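Local atomic coordinates of cryptic loci regulator 2 (Schizosaccharomyces pombe 972h-, PDB entry 5IKJ), a protein that is required for transcriptional gene silencing by the SHREC complex and for nucleosome positioning at heterochromatic loci, acting upstream of histone deacetylases. Residues A[56-59]-A[60-64]; A[484-488]-A[489-493]; A[494-498]-A[499-503]. All coordinates share one frame; numbering follows the deposited sequence.

Interaction 1. Residues A[56-59]-A[60-64]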
loop_
_atom_site.group_PDB
_atom_site.type_symbol
_atom_site.label_atom_id
_atom_site.label_comp_id
_atom_site.label_asym_id
_atom_site.label_seq_id
_atom_site.Cartn_x
_atom_site.Cartn_y
_atom_site.Cartn_z
ATOM N N ARG A 56 -6.845 28.768 2.149
ATOM C CA ARG A 56 -7.038 27.818 3.236
ATOM C C ARG A 56 -8.045 26.728 2.886
ATOM O O ARG A 56 -8.009 25.654 3.495
ATOM C CB ARG A 56 -7.478 28.562 4.497
ATOM C CG ARG A 56 -6.431 29.543 5.020
ATOM C CD ARG A 56 -6.870 30.243 6.304
ATOM N NE ARG A 56 -8.220 29.866 6.714
ATOM C CZ ARG A 56 -9.304 30.630 6.594
ATOM N NH1 ARG A 56 -9.230 31.850 6.082
ATOM N NH2 ARG A 56 -10.477 30.166 7.003
ATOM N N GLN A 57 -8.935 26.974 1.921
ATOM C CA GLN A 57 -9.835 25.917 1.469
ATOM C C GLN A 57 -9.086 24.879 0.643
ATOM O O GLN A 57 -9.344 23.675 0.763
ATOM C CB GLN A 57 -10.985 26.511 0.654
ATOM C CG GLN A 57 -12.019 27.260 1.474
ATOM C CD GLN A 57 -13.128 27.832 0.613
ATOM O OE1 GLN A 57 -12.869 28.505 -0.386
ATOM N NE2 GLN A 57 -14.371 27.557 0.987
ATOM N N ILE A 58 -8.163 25.327 -0.207
ATOM C CA ILE A 58 -7.369 24.400 -1.009
ATOM C C ILE A 58 -6.442 23.590 -0.112
ATOM O O ILE A 58 -6.321 22.368 -0.256
ATOM C CB ILE A 58 -6.588 25.171 -2.088
ATOM C CG1 ILE A 58 -7.557 25.810 -3.088
ATOM C CG2 ILE A 58 -5.617 24.250 -2.819
ATOM C CD1 ILE A 58 -7.045 27.091 -3.708
ATOM N N CYS A 59 -5.770 24.262 0.824
ATOM C CA CYS A 59 -4.910 23.561 1.773
ATOM C C CYS A 59 -5.688 22.495 2.532
ATOM O O CYS A 59 -5.232 21.353 2.665
ATOM C CB CYS A 59 -4.283 24.560 2.746
ATOM S SG CYS A 59 -3.013 25.619 2.034
ATOM N N GLY A 60 -6.874 22.847 3.033
ATOM C CA GLY A 60 -7.642 21.900 3.824
ATOM C C GLY A 60 -8.118 20.706 3.021
ATOM O O GLY A 60 -8.046 19.568 3.490
ATOM N N ARG A 61 -8.614 20.942 1.805
ATOM C CA ARG A 61 -9.087 19.836 0.979
ATOM C C ARG A 61 -7.950 18.884 0.642
ATOM O O ARG A 61 -8.077 17.664 0.795
ATOM C CB ARG A 61 -9.732 20.357 -0.307
ATOM C CG ARG A 61 -10.118 19.237 -1.274
ATOM C CD ARG A 61 -10.845 19.735 -2.512
ATOM N NE ARG A 61 -9.954 20.414 -3.449
ATOM C CZ ARG A 61 -9.753 21.728 -3.493
ATOM N NH1 ARG A 61 -8.917 22.235 -4.389
ATOM N NH2 ARG A 61 -10.380 22.538 -2.649
ATOM N N LEU A 62 -6.826 19.425 0.172
ATOM C CA LEU A 62 -5.729 18.581 -0.284
ATOM C C LEU A 62 -4.992 17.950 0.889
ATOM O O LEU A 62 -4.557 16.796 0.802
ATOM C CB LEU A 62 -4.774 19.397 -1.156
ATOM C CG LEU A 62 -5.421 19.921 -2.443
ATOM C CD1 LEU A 62 -4.519 20.916 -3.156
ATOM C CD2 LEU A 62 -5.776 18.772 -3.374
ATOM N N LEU A 63 -4.845 18.684 1.992
ATOM C CA LEU A 63 -4.339 18.070 3.213
ATOM C C LEU A 63 -5.231 16.910 3.637
ATOM O O LEU A 63 -4.748 15.805 3.912
ATOM C CB LEU A 63 -4.241 19.112 4.328
ATOM C CG LEU A 63 -3.674 18.608 5.659
ATOM C CD1 LEU A 63 -2.280 18.026 5.464
ATOM C CD2 LEU A 63 -3.646 19.722 6.699
ATOM N N ALA A 64 -6.546 17.139 3.676
ATOM C CA ALA A 64 -7.472 16.084 4.076
ATOM C C ALA A 64 -7.361 14.875 3.159
ATOM O O ALA A 64 -7.341 13.730 3.626
ATOM C CB ALA A 64 -8.904 16.619 4.082
#
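Ile58 and Leu62, one turn apart on the alpha-helix 50-67, run alongside each other in the same direction. Their apolar contact is made by branch ends: CG2 of Ile58 stands 3.5 Å from CD1 of Leu62. The second side-chain contact is aliphatic to guanidinium. The Arg61 chain leaves the backbone extended and then bends at chi3 (74°), which folds its guanidinium back across Ile58; NH1 comes 4.0 Å from Ile58 CG1, and NH2 3.9 Å from Ile58 CA. Replacing Arg61 by alanine is likely to uncover this flank of Ile58 and to end the side-chain contact with Glu140. On another side of the helix Cys59 packs on Val183, Phe186 and Leu190 of helix 183-195, which carries the zinc ligand His189, while Arg56 NE and NH1 are hydrogen-bonded to Leu144 O and Asn52 OD1. Alpha-helical bonds from each N-H to the carbonyl four residues earlier span the joint: Gly60 N to Arg56 O at 3.1 Å, Arg61 N to Gln57 O at 3.0 Å, and Leu63 N to Cys59 O at 2.8 Å. The straightest of the four joins Leu62 N to Ile58 O, with an N-H...O angle of 169°.

Interaction 2. Residues A[484-488]-A[489-493]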
loop_
_atom_site.group_PDB
_atom_site.type_symbol
_atom_site.label_atom_id
_atom_site.label_comp_id
_atom_site.label_asym_id
_atom_site.label_seq_id
_atom_site.Cartn_x
_atom_site.Cartn_y
_atom_site.Cartn_z
ATOM N N TYR A 484 4.064 -16.143 16.980
ATOM C CA TYR A 484 5.170 -17.043 16.697
ATOM C C TYR A 484 6.005 -16.508 15.543
ATOM O O TYR A 484 5.518 -15.757 14.692
ATOM C CB TYR A 484 4.661 -18.454 16.383
ATOM C CG TYR A 484 4.175 -19.185 17.612
ATOM C CD1 TYR A 484 2.902 -18.960 18.118
ATOM C CD2 TYR A 484 4.995 -20.086 18.275
ATOM C CE1 TYR A 484 2.456 -19.619 19.245
ATOM C CE2 TYR A 484 4.558 -20.751 19.404
ATOM C CZ TYR A 484 3.288 -20.513 19.885
ATOM O OH TYR A 484 2.845 -21.171 21.009
ATOM N N VAL A 485 7.276 -16.899 15.535
ATOM C CA VAL A 485 8.248 -16.420 14.560
ATOM C C VAL A 485 8.866 -17.629 13.878
ATOM O O VAL A 485 9.426 -18.506 14.548
ATOM C CB VAL A 485 9.341 -15.557 15.212
ATOM C CG1 VAL A 485 10.295 -15.011 14.155
ATOM C CG2 VAL A 485 8.721 -14.420 16.012
ATOM N N CYS A 486 8.769 -17.678 12.554
ATOM C CA CYS A 486 9.438 -18.696 11.766
ATOM C C CYS A 486 10.270 -18.025 10.685
ATOM O O CYS A 486 9.953 -16.910 10.257
ATOM C CB CYS A 486 8.435 -19.659 11.115
ATOM S SG CYS A 486 7.434 -18.910 9.810
ATOM N N PRO A 487 11.339 -18.669 10.231
ATOM C CA PRO A 487 12.128 -18.090 9.143
ATOM C C PRO A 487 11.389 -18.190 7.819
ATOM O O PRO A 487 10.482 -19.004 7.634
ATOM C CB PRO A 487 13.404 -18.937 9.136
ATOM C CG PRO A 487 12.970 -20.256 9.671
ATOM C CD PRO A 487 11.890 -19.960 10.683
ATOM N N PHE A 488 11.796 -17.328 6.886
ATOM C CA PHE A 488 11.276 -17.397 5.525
ATOM C C PHE A 488 11.386 -18.809 4.962
ATOM O O PHE A 488 10.582 -19.204 4.111
ATOM C CB PHE A 488 12.036 -16.397 4.649
ATOM C CG PHE A 488 11.461 -16.212 3.271
ATOM C CD1 PHE A 488 10.093 -16.181 3.061
ATOM C CD2 PHE A 488 12.304 -16.030 2.188
ATOM C CE1 PHE A 488 9.578 -15.997 1.789
ATOM C CE2 PHE A 488 11.798 -15.843 0.918
ATOM C CZ PHE A 488 10.433 -15.826 0.717
ATOM N N ALA A 489 12.364 -19.585 5.437
ATOM C CA ALA A 489 12.547 -20.952 4.960
ATOM C C ALA A 489 11.322 -21.822 5.213
ATOM O O ALA A 489 11.098 -22.796 4.487
ATOM C CB ALA A 489 13.772 -21.575 5.630
ATOM N N ASP A 490 10.525 -21.502 6.232
ATOM C CA ASP A 490 9.368 -22.310 6.594
ATOM C C ASP A 490 8.058 -21.745 6.063
ATOM O O ASP A 490 6.994 -22.296 6.365
ATOM C CB ASP A 490 9.288 -22.464 8.118
ATOM C CG ASP A 490 10.356 -23.394 8.666
ATOM O OD1 ASP A 490 10.732 -24.351 7.959
ATOM O OD2 ASP A 490 10.819 -23.169 9.803
ATOM N N VAL A 491 8.103 -20.663 5.294
ATOM C CA VAL A 491 6.928 -20.154 4.597
ATOM C C VAL A 491 6.819 -20.878 3.263
ATOM O O VAL A 491 7.773 -20.893 2.474
ATOM C CB VAL A 491 7.019 -18.633 4.396
ATOM C CG1 VAL A 491 5.789 -18.118 3.659
ATOM C CG2 VAL A 491 7.168 -17.928 5.735
ATOM N N LEU A 492 5.660 -21.480 3.010
ATOM C CA LEU A 492 5.458 -22.295 1.819
ATOM C C LEU A 492 4.775 -21.544 0.687
ATOM O O LEU A 492 5.002 -21.873 -0.482
ATOM C CB LEU A 492 4.632 -23.538 2.169
ATOM C CG LEU A 492 5.199 -24.398 3.302
ATOM C CD1 LEU A 492 4.266 -25.555 3.628
ATOM C CD2 LEU A 492 6.587 -24.919 2.953
ATOM N N GLY A 493 3.955 -20.553 0.999
ATOM C CA GLY A 493 3.296 -19.778 -0.030
ATOM C C GLY A 493 2.101 -19.042 0.541
ATOM O O GLY A 493 1.885 -19.008 1.752
#
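Phe488 and Val491 meet at about a right angle across a 3-10 turn that carries the chain from strand 482-487 into strand 491-494. Such a turn between two consecutive strands recalls the one before the final strand of SH3-like barrels, consistent with a family placed in the SH3 clan. The tight part of the contact is the backbone corner, held by two hydrogen bonds from an N-H to the carbonyl three residues earlier: Asp490 N donates to Pro487 O at 2.9 Å, and Val491 N to Phe488 O at 3.1 Å. In the second of these the donor stands well above the carbonyl plane, 66° out of it. The buried Asp490 closes in here as well, crossing the proline ring obliquely with its OD2 3.5 Å from Pro487 CD; its OD1 is hydrogen-bonded by the backbone of the chain of another protein.

The remaining side-chain contacts are looser. CG anti to the backbone N (chi1 -171°) sets the Phe488 ring where CD1 lies 4.2 Å from Val491 CB. Cys486 SG is likewise 4.2 Å from Val491 CG2, a loose apolar touch between the two strand ends. Pro487 CG and Ala489 CB are 4.3 Å apart, and because the second protein chain packs on both residues, this side is not simply turned to solvent.

Around the corner, Trp334 meets the Phe488 ring edge-to-face, and Val491 packs on Phe427 and Cys395. Strand 482-487 pairs antiparallel with strand 425-436 and strand 491-494 with strand 394-397, while Tyr484 and Val485 also pair antiparallel with a strand of the other chain, which carries the sheet across the interface.

Interaction 3. Residues A[494-498]-A[499-503]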
loop_
_atom_site.group_PDB
_atom_site.type_symbol
_atom_site.label_atom_id
_atom_site.label_comp_id
_atom_site.label_asym_id
_atom_site.label_seq_id
_atom_site.Cartn_x
_atom_site.Cartn_y
_atom_site.Cartn_z
ATOM N N ARG A 494 1.335 -18.448 -0.366
ATOM C CA ARG A 494 0.125 -17.743 0.025
ATOM C C ARG A 494 -0.961 -18.718 0.460
ATOM O O ARG A 494 -1.046 -19.849 -0.022
ATOM C CB ARG A 494 -0.409 -16.901 -1.130
ATOM C CG ARG A 494 0.427 -15.687 -1.494
ATOM C CD ARG A 494 -0.214 -14.927 -2.649
ATOM N NE ARG A 494 -1.621 -14.635 -2.386
ATOM C CZ ARG A 494 -2.437 -14.024 -3.237
ATOM N NH1 ARG A 494 -1.996 -13.625 -4.421
ATOM N NH2 ARG A 494 -3.700 -13.810 -2.899
ATOM N N TRP A 495 -1.798 -18.259 1.385
ATOM C CA TRP A 495 -3.083 -18.885 1.650
ATOM C C TRP A 495 -4.131 -18.221 0.768
ATOM O O TRP A 495 -4.197 -16.989 0.696
ATOM C CB TRP A 495 -3.460 -18.749 3.126
ATOM C CG TRP A 495 -4.834 -19.249 3.471
ATOM C CD1 TRP A 495 -5.169 -20.497 3.910
ATOM C CD2 TRP A 495 -6.059 -18.503 3.416
ATOM N NE1 TRP A 495 -6.523 -20.575 4.129
ATOM C CE2 TRP A 495 -7.092 -19.365 3.833
ATOM C CE3 TRP A 495 -6.380 -17.193 3.051
ATOM C CZ2 TRP A 495 -8.424 -18.959 3.896
ATOM C CZ3 TRP A 495 -7.703 -16.791 3.114
ATOM C CH2 TRP A 495 -8.709 -17.670 3.533
ATOM N N TYR A 496 -4.935 -19.032 0.091
ATOM C CA TYR A 496 -5.974 -18.530 -0.792
ATOM C C TYR A 496 -7.349 -18.842 -0.215
ATOM O O TYR A 496 -7.547 -19.862 0.452
ATOM C CB TYR A 496 -5.851 -19.135 -2.195
ATOM C CG TYR A 496 -4.577 -18.765 -2.921
ATOM C CD1 TYR A 496 -4.443 -17.533 -3.546
ATOM C CD2 TYR A 496 -3.515 -19.654 -2.992
ATOM C CE1 TYR A 496 -3.282 -17.195 -4.214
ATOM C CE2 TYR A 496 -2.352 -19.325 -3.657
ATOM C CZ TYR A 496 -2.242 -18.094 -4.266
ATOM O OH TYR A 496 -1.085 -17.757 -4.932
ATOM N N GLU A 497 -8.295 -17.948 -0.484
ATOM C CA GLU A 497 -9.657 -18.144 -0.022
ATOM C C GLU A 497 -10.173 -19.489 -0.537
ATOM O O GLU A 497 -9.744 -19.961 -1.595
ATOM C CB GLU A 497 -10.556 -16.997 -0.493
ATOM C CG GLU A 497 -10.246 -15.643 0.152
ATOM C CD GLU A 497 -8.960 -15.023 -0.361
ATOM O OE1 GLU A 497 -8.391 -15.550 -1.340
ATOM O OE2 GLU A 497 -8.516 -14.008 0.215
ATOM N N PRO A 498 -11.083 -20.136 0.196
ATOM C CA PRO A 498 -11.432 -21.526 -0.148
ATOM C C PRO A 498 -12.037 -21.682 -1.533
ATOM O O PRO A 498 -11.897 -22.753 -2.139
ATOM C CB PRO A 498 -12.421 -21.923 0.957
ATOM C CG PRO A 498 -12.977 -20.637 1.462
ATOM C CD PRO A 498 -11.888 -19.619 1.315
ATOM N N TRP A 499 -12.700 -20.652 -2.058
ATOM C CA TRP A 499 -13.247 -20.710 -3.409
ATOM C C TRP A 499 -12.218 -20.366 -4.476
ATOM O O TRP A 499 -12.496 -20.555 -5.666
ATOM C CB TRP A 499 -14.435 -19.754 -3.540
ATOM C CG TRP A 499 -14.061 -18.309 -3.349
ATOM C CD1 TRP A 499 -13.468 -17.485 -4.264
ATOM C CD2 TRP A 499 -14.254 -17.522 -2.168
ATOM N NE1 TRP A 499 -13.279 -16.237 -3.726
ATOM C CE2 TRP A 499 -13.754 -16.232 -2.440
ATOM C CE3 TRP A 499 -14.802 -17.780 -0.908
ATOM C CZ2 TRP A 499 -13.787 -15.204 -1.499
ATOM C CZ3 TRP A 499 -14.833 -16.760 0.025
ATOM C CH2 TRP A 499 -14.328 -15.488 -0.275
ATOM N N PHE A 500 -11.043 -19.877 -4.078
ATOM C CA PHE A 500 -10.107 -19.295 -5.033
ATOM C C PHE A 500 -9.558 -20.330 -6.007
ATOM O O PHE A 500 -9.238 -19.987 -7.151
ATOM C CB PHE A 500 -8.962 -18.619 -4.278
ATOM C CG PHE A 500 -8.127 -17.704 -5.127
ATOM C CD1 PHE A 500 -8.535 -16.404 -5.374
ATOM C CD2 PHE A 500 -6.931 -18.140 -5.669
ATOM C CE1 PHE A 500 -7.767 -15.559 -6.152
ATOM C CE2 PHE A 500 -6.160 -17.298 -6.446
ATOM C CZ PHE A 500 -6.577 -16.006 -6.685
ATOM N N VAL A 501 -9.436 -21.588 -5.586
ATOM C CA VAL A 501 -8.774 -22.610 -6.392
ATOM C C VAL A 501 -9.545 -23.915 -6.252
ATOM O O VAL A 501 -9.515 -24.546 -5.188
ATOM C CB VAL A 501 -7.309 -22.819 -5.985
ATOM C CG1 VAL A 501 -6.582 -23.629 -7.049
ATOM C CG2 VAL A 501 -6.615 -21.489 -5.749
ATOM N N LYS A 502 -10.227 -24.324 -7.318
ATOM C CA LYS A 502 -10.694 -25.698 -7.432
ATOM C C LYS A 502 -9.480 -26.609 -7.574
ATOM O O LYS A 502 -8.649 -26.408 -8.467
ATOM C CB LYS A 502 -11.630 -25.843 -8.631
ATOM C CG LYS A 502 -10.980 -25.485 -9.960
ATOM C CD LYS A 502 -11.939 -25.598 -11.128
ATOM C CE LYS A 502 -11.219 -25.287 -12.428
ATOM N NZ LYS A 502 -12.097 -25.423 -13.618
ATOM N N GLY A 503 -9.361 -27.593 -6.695
ATOM C CA GLY A 503 -8.196 -28.453 -6.669
ATOM C C GLY A 503 -7.207 -28.054 -5.591
ATOM O O GLY A 503 -7.519 -27.319 -4.652
HETATM O O HOH W 1 -9.684 -24.799 -2.756
#
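Glu497 O accepts the backbone N-H of Phe500 at 2.8 Å, closing a type I beta turn from Glu497 to Phe500 with Pro498 and Trp499 at its corners. The donor sits above the carbonyl plane, 53° out of it. On one flank of the turn the rings of Tyr496 and Phe500 are nearly parallel (8°) but displaced, with little of one ring over the other; their centroids are 4.8 Å apart, and Tyr496 CD1 lies 3.3 Å from Phe500 CD2. Val501 adds a looser apolar contact, its CG2 4.3 Å from Tyr496 CB.

On another flank the indole of Trp499 folds back on the chain before it. Its CG stands between the backbone N and the carbonyl carbon (chi1 63°), which brings the six-membered ring against Glu497, whose CB lies over its face, 3.8 Å from the centroid, in a CH-pi contact. The Glu497 chain then bends at chi2 and sends its carboxylate onward to a salt bridge with Arg462, so that its aliphatic part serves the indole and its charged end a helix. Pro498 CD also nears the indole, 4.1 Å from Trp499 CE3. Within its own segment Tyr496 also touches the Arg494 guanidinium, CE1 lying 3.4 Å above the centre of its plane, while the tyrosine hydroxyl is hydrogen-bonded to Glu387.

The turn follows strand 491-494 and is wedged among several elements: Glu497 and Pro498 pack on Val466 of helix 461-469, Trp499 on Phe284 and Val285 of helix 278-285, and Tyr496, Phe500 and Val501 on Pro311 of strand 309-311.

The three contacts come in series along the chain. Interaction 1 belongs to helix 50-67, near the zinc-bearing part of the protein, with its centre about 44 Å from that of interaction 2 and about 43 Å from that of interaction 3, on the opposite side of the chain's centre. Interactions 2 and 3 adjoin in sequence, their centres about 20 Å apart: strand 491-494 leaves the 3-10 corner of interaction 2 and, after two further residues, reaches the beta turn of interaction 3. One continuous run thus passes from a strand paired with another protein chain to a turn packed on strand 309-311 of the five-stranded sheet.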